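Local structure of putative ABC transporter (Thermobispora bispora, 4PE6) at residues D215-A220 with N238-S243; S243-N248 with S254-S259; D297-V302 with E307-P312. The protein probably serves as the solute-binding component of an ABC importer, perhaps for carbohydrates, and holds a four-carbon sugar acid, (2R,3S)-2,3,4-trihydroxybutanoic acid, in its pocket. All coordinates share one frame; numbering follows the deposited sequence.

Contact 1: D215-A220 with N238-S243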
loop_
_atom_site.group_PDB
_atom_site.type_symbol
_atom_site.label_atom_id
_atom_site.label_comp_id
_atom_site.label_asym_id
_atom_site.label_seq_id
_atom_site.Cartn_x
_atom_site.Cartn_y
_atom_site.Cartn_z
ATOM N N ASP A 215 -10.781 0.139 -1.918
ATOM C CA ASP A 215 -11.877 0.628 -1.094
ATOM C C ASP A 215 -13.235 0.170 -1.594
ATOM O O ASP A 215 -14.270 0.633 -1.093
ATOM C CB ASP A 215 -11.833 2.155 -1.099
ATOM C CG ASP A 215 -11.710 2.714 -2.501
ATOM O OD1 ASP A 215 -12.191 2.031 -3.435
ATOM O OD2 ASP A 215 -11.123 3.819 -2.683
ATOM N N GLY A 216 -13.233 -0.737 -2.568
ATOM C CA GLY A 216 -14.456 -1.146 -3.263
ATOM C C GLY A 216 -15.553 -1.736 -2.383
ATOM O O GLY A 216 -16.730 -1.639 -2.718
ATOM N N TYR A 217 -15.194 -2.353 -1.262
ATOM C CA TYR A 217 -16.227 -2.946 -0.375
ATOM C C TYR A 217 -17.026 -1.815 0.254
ATOM O O TYR A 217 -18.236 -1.875 0.302
ATOM C CB TYR A 217 -15.614 -3.844 0.709
ATOM C CG TYR A 217 -16.628 -4.484 1.641
ATOM C CD1 TYR A 217 -17.245 -5.682 1.316
ATOM C CD2 TYR A 217 -16.975 -3.869 2.846
ATOM C CE1 TYR A 217 -18.179 -6.264 2.180
ATOM C CE2 TYR A 217 -17.906 -4.430 3.695
ATOM C CZ TYR A 217 -18.495 -5.627 3.357
ATOM O OH TYR A 217 -19.402 -6.176 4.215
ATOM N N GLY A 218 -16.336 -0.778 0.714
ATOM C CA GLY A 218 -16.979 0.412 1.283
ATOM C C GLY A 218 -17.784 1.190 0.266
ATOM O O GLY A 218 -18.875 1.674 0.552
ATOM N N VAL A 219 -17.249 1.308 -0.938
ATOM C CA VAL A 219 -17.970 1.945 -2.024
ATOM C C VAL A 219 -19.283 1.170 -2.298
ATOM O O VAL A 219 -20.390 1.744 -2.369
ATOM C CB VAL A 219 -17.036 2.057 -3.259
ATOM C CG1 VAL A 219 -17.800 2.470 -4.512
ATOM C CG2 VAL A 219 -15.920 3.050 -2.956
ATOM N N ALA A 220 -19.179 -0.149 -2.350
ATOM C CA ALA A 220 -20.350 -0.983 -2.569
ATOM C C ALA A 220 -21.440 -0.741 -1.495
ATOM O O ALA A 220 -22.602 -0.582 -1.832
ATOM C CB ALA A 220 -19.941 -2.450 -2.629
ATOM N N ASN A 238 -8.414 -7.856 0.718
ATOM C CA ASN A 238 -8.545 -8.523 1.998
ATOM C C ASN A 238 -9.574 -9.654 1.912
ATOM O O ASN A 238 -10.241 -9.818 0.890
ATOM C CB ASN A 238 -8.828 -7.526 3.149
ATOM C CG ASN A 238 -10.210 -6.892 3.106
ATOM O OD1 ASN A 238 -11.061 -7.212 2.277
ATOM N ND2 ASN A 238 -10.439 -5.972 4.031
ATOM N N GLY A 239 -9.667 -10.444 2.972
ATOM C CA GLY A 239 -10.590 -11.585 2.999
ATOM C C GLY A 239 -12.045 -11.207 2.790
ATOM O O GLY A 239 -12.777 -11.905 2.098
ATOM N N ARG A 240 -12.471 -10.106 3.396
ATOM C CA ARG A 240 -13.873 -9.694 3.345
ATOM C C ARG A 240 -14.300 -9.265 1.932
ATOM O O ARG A 240 -15.402 -9.607 1.473
ATOM C CB ARG A 240 -14.113 -8.546 4.329
ATOM C CG ARG A 240 -15.535 -7.982 4.306
ATOM C CD ARG A 240 -15.693 -6.846 5.301
ATOM N NE ARG A 240 -15.440 -7.308 6.668
ATOM C CZ ARG A 240 -14.340 -7.073 7.376
ATOM N NH1 ARG A 240 -13.324 -6.346 6.882
ATOM N NH2 ARG A 240 -14.251 -7.572 8.601
ATOM N N ALA A 241 -13.441 -8.520 1.243
ATOM C CA ALA A 241 -13.789 -8.021 -0.096
ATOM C C ALA A 241 -13.799 -9.156 -1.124
ATOM O O ALA A 241 -14.700 -9.244 -1.972
ATOM C CB ALA A 241 -12.833 -6.932 -0.532
ATOM N N LEU A 242 -12.790 -10.019 -1.045
ATOM C CA LEU A 242 -12.728 -11.201 -1.915
ATOM C C LEU A 242 -13.955 -12.103 -1.770
ATOM O O LEU A 242 -14.524 -12.545 -2.771
ATOM C CB LEU A 242 -11.447 -11.988 -1.658
ATOM C CG LEU A 242 -10.231 -11.610 -2.516
ATOM C CD1 LEU A 242 -10.183 -10.157 -2.953
ATOM C CD2 LEU A 242 -8.958 -11.966 -1.756
ATOM N N SER A 243 -14.372 -12.336 -0.530
ATOM C CA SER A 243 -15.577 -13.113 -0.249
ATOM C C SER A 243 -16.848 -12.439 -0.772
ATOM O O SER A 243 -17.756 -13.117 -1.270
ATOM C CB SER A 243 -15.722 -13.363 1.258
ATOM O OG SER A 243 -14.521 -13.878 1.824
#

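Contact 2: S243-N248 with S254-S259. With LTH ((2R,3S)-2,3,4-trihydroxybutanoic acid), chain C.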
loop_
_atom_site.group_PDB
_atom_site.type_symbol
_atom_site.label_atom_id
_atom_site.label_comp_id
_atom_site.label_asym_id
_atom_site.label_seq_id
_atom_site.Cartn_x
_atom_site.Cartn_y
_atom_site.Cartn_z
ATOM N N SER A 243 -14.372 -12.336 -0.530
ATOM C CA SER A 243 -15.577 -13.113 -0.249
ATOM C C SER A 243 -16.848 -12.439 -0.772
ATOM O O SER A 243 -17.756 -13.117 -1.270
ATOM C CB SER A 243 -15.722 -13.363 1.258
ATOM O OG SER A 243 -14.521 -13.878 1.824
ATOM N N TYR A 244 -16.933 -11.119 -0.625
ATOM C CA TYR A 244 -18.084 -10.362 -1.112
ATOM C C TYR A 244 -18.153 -10.443 -2.637
ATOM O O TYR A 244 -19.231 -10.636 -3.217
ATOM C CB TYR A 244 -17.998 -8.906 -0.639
ATOM C CG TYR A 244 -19.054 -7.996 -1.218
ATOM C CD1 TYR A 244 -20.325 -7.906 -0.643
ATOM C CD2 TYR A 244 -18.787 -7.228 -2.353
ATOM C CE1 TYR A 244 -21.290 -7.067 -1.178
ATOM C CE2 TYR A 244 -19.746 -6.396 -2.893
ATOM C CZ TYR A 244 -20.990 -6.318 -2.308
ATOM O OH TYR A 244 -21.930 -5.490 -2.855
ATOM N N TRP A 245 -16.989 -10.303 -3.270
ATOM C CA TRP A 245 -16.827 -10.466 -4.712
ATOM C C TRP A 245 -17.391 -11.833 -5.174
ATOM O O TRP A 245 -18.128 -11.913 -6.162
ATOM C CB TRP A 245 -15.336 -10.312 -5.048
ATOM C CG TRP A 245 -14.965 -10.128 -6.489
ATOM C CD1 TRP A 245 -15.808 -9.990 -7.550
ATOM C CD2 TRP A 245 -13.636 -10.047 -7.019
ATOM N NE1 TRP A 245 -15.086 -9.849 -8.710
ATOM C CE2 TRP A 245 -13.750 -9.875 -8.411
ATOM C CE3 TRP A 245 -12.353 -10.104 -6.447
ATOM C CZ2 TRP A 245 -12.634 -9.774 -9.246
ATOM C CZ3 TRP A 245 -11.248 -10.011 -7.275
ATOM C CH2 TRP A 245 -11.394 -9.843 -8.663
ATOM N N LYS A 246 -17.056 -12.893 -4.447
ATOM C CA LYS A 246 -17.534 -14.237 -4.788
ATOM C C LYS A 246 -19.010 -14.432 -4.425
ATOM O O LYS A 246 -19.823 -14.774 -5.284
ATOM C CB LYS A 246 -16.668 -15.306 -4.108
ATOM C CG LYS A 246 -17.061 -16.748 -4.411
ATOM C CD LYS A 246 -17.191 -17.002 -5.911
ATOM C CE LYS A 246 -17.452 -18.473 -6.223
ATOM N NZ LYS A 246 -16.307 -19.345 -5.831
ATOM N N ASP A 247 -19.350 -14.177 -3.165
ATOM C CA ASP A 247 -20.682 -14.487 -2.641
ATOM C C ASP A 247 -21.800 -13.774 -3.405
ATOM O O ASP A 247 -22.895 -14.304 -3.517
ATOM C CB ASP A 247 -20.771 -14.173 -1.140
ATOM C CG ASP A 247 -19.781 -14.984 -0.306
ATOM O OD1 ASP A 247 -19.063 -15.837 -0.877
ATOM O OD2 ASP A 247 -19.704 -14.747 0.918
ATOM N N ASN A 248 -21.526 -12.587 -3.941
ATOM C CA ASN A 248 -22.488 -11.932 -4.839
ATOM C C ASN A 248 -22.180 -12.157 -6.325
ATOM O O ASN A 248 -22.845 -11.592 -7.198
ATOM C CB ASN A 248 -22.607 -10.442 -4.505
ATOM C CG ASN A 248 -23.419 -10.201 -3.244
ATOM O OD1 ASN A 248 -24.616 -9.893 -3.308
ATOM N ND2 ASN A 248 -22.785 -10.375 -2.088
ATOM N N SER A 254 -15.257 -5.325 -11.841
ATOM C CA SER A 254 -14.564 -5.054 -10.586
ATOM C C SER A 254 -13.200 -5.708 -10.593
ATOM O O SER A 254 -13.010 -6.721 -11.249
ATOM C CB SER A 254 -15.401 -5.490 -9.381
ATOM O OG SER A 254 -16.510 -4.612 -9.229
ATOM N N VAL A 255 -12.234 -5.086 -9.912
ATOM C CA VAL A 255 -10.857 -5.610 -9.812
ATOM C C VAL A 255 -10.379 -5.610 -8.366
ATOM O O VAL A 255 -11.001 -4.997 -7.492
ATOM C CB VAL A 255 -9.875 -4.817 -10.682
ATOM C CG1 VAL A 255 -10.249 -4.970 -12.140
ATOM C CG2 VAL A 255 -9.837 -3.345 -10.252
ATOM N N ALA A 256 -9.299 -6.336 -8.109
ATOM C CA ALA A 256 -8.663 -6.356 -6.797
ATOM C C ALA A 256 -7.161 -6.318 -6.955
ATOM O O ALA A 256 -6.523 -7.341 -7.275
ATOM C CB ALA A 256 -9.073 -7.605 -6.026
ATOM N N VAL A 257 -6.594 -5.139 -6.742
ATOM C CA VAL A 257 -5.143 -4.923 -6.848
ATOM C C VAL A 257 -4.693 -3.866 -5.824
ATOM O O VAL A 257 -5.375 -2.866 -5.606
ATOM C CB VAL A 257 -4.742 -4.522 -8.295
ATOM C CG1 VAL A 257 -5.537 -3.305 -8.772
ATOM C CG2 VAL A 257 -3.243 -4.273 -8.396
HETATM N N MSE A 258 -3.573 -4.108 -5.152
HETATM C CA MSE A 258 -2.977 -3.138 -4.233
HETATM C C MSE A 258 -1.503 -3.417 -4.173
HETATM O O MSE A 258 -1.024 -4.466 -4.629
HETATM C CB MSE A 258 -3.521 -3.245 -2.788
HETATM C CG MSE A 258 -5.007 -3.001 -2.698
HETATM SE SE MSE A 258 -5.612 -2.705 -0.845
HETATM C CE MSE A 258 -5.049 -0.811 -0.661
ATOM N N SER A 259 -0.767 -2.463 -3.630
ATOM C CA SER A 259 0.592 -2.684 -3.171
ATOM C C SER A 259 0.653 -3.771 -2.101
ATOM O O SER A 259 -0.393 -4.176 -1.532
ATOM C CB SER A 259 1.173 -1.382 -2.623
ATOM O OG SER A 259 0.376 -0.904 -1.539
HETATM O O1 LTH C . -2.991 1.665 1.029
HETATM C C1 LTH C . -2.026 2.262 1.634
HETATM O O LTH C . -2.084 2.792 2.765
HETATM C C2 LTH C . -0.630 2.256 0.965
HETATM O O2 LTH C . 0.326 3.014 1.748
HETATM C C3 LTH C . -0.666 2.865 -0.422
HETATM O O3 LTH C . -1.141 4.207 -0.349
HETATM C C4 LTH C . 0.766 2.884 -0.993
HETATM O O4 LTH C . 1.155 1.494 -1.148
#

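Contact 3: D297-V302 with E307-P312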
loop_
_atom_site.group_PDB
_atom_site.type_symbol
_atom_site.label_atom_id
_atom_site.label_comp_id
_atom_site.label_asym_id
_atom_site.label_seq_id
_atom_site.Cartn_x
_atom_site.Cartn_y
_atom_site.Cartn_z
ATOM N N ASP A 297 -9.905 -17.255 -5.149
ATOM C CA ASP A 297 -10.246 -18.300 -4.189
ATOM C C ASP A 297 -9.009 -18.737 -3.402
ATOM O O ASP A 297 -9.086 -18.956 -2.191
ATOM C CB ASP A 297 -10.908 -19.488 -4.893
ATOM C CG ASP A 297 -12.183 -19.094 -5.635
ATOM O OD1 ASP A 297 -12.868 -18.129 -5.232
ATOM O OD2 ASP A 297 -12.507 -19.763 -6.633
ATOM N N THR A 298 -7.873 -18.842 -4.082
ATOM C CA THR A 298 -6.620 -19.190 -3.414
ATOM C C THR A 298 -6.359 -18.190 -2.272
ATOM O O THR A 298 -6.145 -18.581 -1.130
ATOM C CB THR A 298 -5.403 -19.238 -4.381
ATOM O OG1 THR A 298 -4.924 -17.907 -4.631
ATOM C CG2 THR A 298 -5.747 -19.897 -5.711
ATOM N N TRP A 299 -6.393 -16.889 -2.572
ATOM C CA TRP A 299 -6.221 -15.890 -1.518
ATOM C C TRP A 299 -7.321 -15.980 -0.456
ATOM O O TRP A 299 -7.031 -15.974 0.737
ATOM C CB TRP A 299 -6.176 -14.476 -2.096
ATOM C CG TRP A 299 -4.838 -14.093 -2.629
ATOM C CD1 TRP A 299 -4.498 -13.886 -3.936
ATOM C CD2 TRP A 299 -3.652 -13.852 -1.860
ATOM N NE1 TRP A 299 -3.167 -13.510 -4.025
ATOM C CE2 TRP A 299 -2.628 -13.494 -2.766
ATOM C CE3 TRP A 299 -3.360 -13.894 -0.496
ATOM C CZ2 TRP A 299 -1.333 -13.183 -2.347
ATOM C CZ3 TRP A 299 -2.072 -13.600 -0.076
ATOM C CH2 TRP A 299 -1.074 -13.242 -1.000
ATOM N N ALA A 300 -8.568 -16.078 -0.899
ATOM C CA ALA A 300 -9.709 -16.138 0.024
ATOM C C ALA A 300 -9.629 -17.328 0.979
ATOM O O ALA A 300 -10.133 -17.259 2.089
ATOM C CB ALA A 300 -11.018 -16.173 -0.745
ATOM N N SER A 301 -8.967 -18.402 0.563
ATOM C CA SER A 301 -8.808 -19.572 1.413
ATOM C C SER A 301 -7.903 -19.296 2.592
ATOM O O SER A 301 -8.053 -19.921 3.637
ATOM C CB SER A 301 -8.232 -20.734 0.615
ATOM O OG SER A 301 -9.147 -21.118 -0.388
ATOM N N VAL A 302 -6.949 -18.379 2.428
ATOM C CA VAL A 302 -5.954 -18.144 3.472
ATOM C C VAL A 302 -6.203 -16.895 4.306
ATOM O O VAL A 302 -5.862 -16.879 5.478
ATOM C CB VAL A 302 -4.505 -18.110 2.920
ATOM C CG1 VAL A 302 -4.104 -19.489 2.423
ATOM C CG2 VAL A 302 -4.332 -17.066 1.823
ATOM N N GLU A 307 -7.593 -9.318 6.891
ATOM C CA GLU A 307 -6.196 -9.501 6.517
ATOM C C GLU A 307 -6.040 -9.228 5.033
ATOM O O GLU A 307 -6.724 -9.825 4.219
ATOM C CB GLU A 307 -5.719 -10.914 6.813
ATOM C CG GLU A 307 -4.261 -11.179 6.458
ATOM C CD GLU A 307 -3.872 -12.645 6.605
ATOM O OE1 GLU A 307 -4.767 -13.467 6.906
ATOM O OE2 GLU A 307 -2.682 -12.974 6.413
ATOM N N TYR A 308 -5.134 -8.312 4.705
ATOM C CA TYR A 308 -4.836 -7.974 3.325
ATOM C C TYR A 308 -3.786 -8.942 2.766
ATOM O O TYR A 308 -2.871 -9.381 3.474
ATOM C CB TYR A 308 -4.338 -6.514 3.229
ATOM C CG TYR A 308 -5.440 -5.497 3.381
ATOM C CD1 TYR A 308 -6.139 -5.371 4.583
ATOM C CD2 TYR A 308 -5.819 -4.685 2.314
ATOM C CE1 TYR A 308 -7.147 -4.440 4.727
ATOM C CE2 TYR A 308 -6.830 -3.749 2.448
ATOM C CZ TYR A 308 -7.491 -3.630 3.659
ATOM O OH TYR A 308 -8.487 -2.715 3.820
ATOM N N ALA A 309 -3.917 -9.261 1.488
ATOM C CA ALA A 309 -2.960 -10.111 0.800
ATOM C C ALA A 309 -1.589 -9.448 0.848
ATOM O O ALA A 309 -1.461 -8.219 0.633
ATOM C CB ALA A 309 -3.390 -10.351 -0.642
ATOM N N ALA A 310 -0.583 -10.264 1.131
ATOM C CA ALA A 310 0.786 -9.819 1.380
ATOM C C ALA A 310 1.760 -10.902 0.942
ATOM O O ALA A 310 1.463 -12.074 1.101
ATOM C CB ALA A 310 0.959 -9.512 2.862
ATOM N N TRP A 311 2.909 -10.536 0.363
ATOM C CA TRP A 311 3.859 -11.562 -0.047
ATOM C C TRP A 311 4.670 -12.024 1.179
ATOM O O TRP A 311 5.076 -11.199 2.009
ATOM C CB TRP A 311 4.777 -11.065 -1.166
ATOM C CG TRP A 311 4.083 -10.674 -2.430
ATOM C CD1 TRP A 311 4.162 -9.463 -3.061
ATOM C CD2 TRP A 311 3.230 -11.486 -3.235
ATOM N NE1 TRP A 311 3.419 -9.477 -4.225
ATOM C CE2 TRP A 311 2.826 -10.702 -4.345
ATOM C CE3 TRP A 311 2.763 -12.806 -3.134
ATOM C CZ2 TRP A 311 1.967 -11.187 -5.330
ATOM C CZ3 TRP A 311 1.923 -13.284 -4.122
ATOM C CH2 TRP A 311 1.534 -12.475 -5.207
ATOM N N PRO A 312 4.869 -13.340 1.333
ATOM C CA PRO A 312 5.601 -13.824 2.504
ATOM C C PRO A 312 7.118 -13.761 2.308
ATOM O O PRO A 312 7.757 -14.763 1.957
ATOM C CB PRO A 312 5.101 -15.275 2.646
ATOM C CG PRO A 312 4.821 -15.691 1.235
ATOM C CD PRO A 312 4.343 -14.453 0.514
#

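Contact 1: D215-A220 with N238-S243
Tyr217 and Arg240 carry this contact: the aliphatic part of the arginine lies over one face of the phenol ring. Arg240 CD stands 3.8 Å from the centroid of the Tyr217 ring and 21° off its normal, a CH-pi contact displaced toward the rim, with CD 3.6 Å from Tyr217 CZ. The arginine first runs straight, with CG anti to its own N, and then bends at chi3 (-61°), turning the guanidinium away from coplanarity with the ring; the planes are 57° apart. Its NH1 forms a salt bridge with Asp306, so the charge is paired beyond the ring. Nearer the backbones, Tyr217 CB meets Ala241 CB at 4.3 Å, where the CA atoms are 5.6 Å apart. Asn238 caps the second helix: its OD1 accepts from Ala241 N at 2.9 Å. Tyr217 also meets the ring of Tyr244 edge to face, and a leucine in its place has no ring, which would probably leave the Arg240 methylenes without the flat face they lie on and Tyr244 without its edge-to-face partner. Helices 216-226 and 239-247 each follow a strand of the central sheet, an alpha/beta layering characteristic of periplasmic binding protein domains.

Contact 2: S243-N248 with S254-S259
Trp245 reaches from helix 239-247 to Ala256 and Ser254 within a beta-alpha-beta unit, in which strand 232-235, this helix and strand 255-258 follow one another and the two strands lie side by side and parallel. Trp245 supplies 72 of the 136 Å² buried. With CG anti to the backbone N (chi1 -166°), its six-membered ring extends to the strand, and CZ3 comes to 3.5 Å from Ala256 CB, the tightest approach of the pair. CE3 is farther from that methyl, at 4.1 Å, so the contact is centred on one corner of the ring. Along the same side of the indole, CZ2 lies 3.7 Å from Ser254 O; the carbonyl meets a carbon of the ring, and no hydrogen bond crosses between the segments. Ser254 directs CB toward the helix, while its hydroxyl is hydrogen-bonded to Asn252 and to Val233 N, tying the chain at Ser254 to strand 232-235. Phe235 meets the indole from that neighbouring strand, and Arg296 adds a cation-pi contact.

Beyond Ala256 the chain runs on into the ligand pocket. Selenomethionine Met258 brings CE to 3.6 Å from O1 of the trihydroxybutanoic acid. Ser259, its OG turned between the backbone N and the carbonyl carbon (chi1 59°), donates from OG to ligand O4 at 2.6 Å.

Contact 3: D297-V302 with E307-P312
Trp299 receives the methyl of Ala309 almost squarely over its six-membered ring. Ala309 CB is 3.5 Å from that ring's centroid and only 8° off the normal, the geometry of a close CH-pi contact. At the perimeter of the indole two further groups arrive near its plane. Ala310 O lies in plane, 3.5 Å from Trp299 CH2, a carbonyl facing the carbon rim of the ring. Next to it, Trp311 CZ3 approaches Trp299 CZ2 at 3.7 Å; the six-membered rings have centroids 5.7 Å apart and planes inclined at 56°, an oblique pairing. Trp299 therefore meets the 307-312 loop both over a face and along its rim, and contributes 90 of the 215 Å² buried.

The torsions explain the reach. Trp299 CG is anti to the carbonyl carbon (chi1 -82°), which carries the ring off the helix toward the loop. Trp311 leaves its backbone pointing away from the helix, yet its benzo end comes back to meet Trp299. The contact is a helix-to-loop return beside the sheet of the periplasmic-binding-protein fold: the chain folds back after helix 293-302, which follows strand 283-290 of that sheet. Val289 of this strand, which runs antiparallel to strand 255-258, touches Trp299, Ala309 and Trp311.

In the next shell, polar bonds position the loop. Trp311 NE1 donates to Ile288 O and Trp311 N to Asp260 OD1, holding Trp311 at both its ring N-H and its backbone N-H. Ala309 pairs with Thr237 through the backbone. Glu307, extended beyond CG, accepts from Lys304 N with OE1 and forms a salt bridge to Lys39 with OE2. Within 297-302, Asp297 O accepts from both Ser301 N and Ser301 OG, the hydroxyl at 2.8 Å and above the carbonyl plane.

From the N terminus, contact 1 comes first: helix 216-226 is joined to helix 239-247 across an intervening segment that contains strand 232-235. Contact 2 then closes the short turn from the same helix to strand 255-258; Ser243 belongs to both contacts, and Tyr217 CD1 lies 3.8 Å from Tyr244 CB where they touch. Contact 3 closes last, over the turn after helix 293-302. The three are in series, with none nested or crossed. Contact 3 nevertheless returns to the earlier elements: Leu242 CD2 packs 3.8 Å from Trp299 CB, and Met258 SE is 3.7 Å from Tyr308 CE2; the first sets helix 293-302 against helix 239-247, the second the 307-312 loop against strand 255-258.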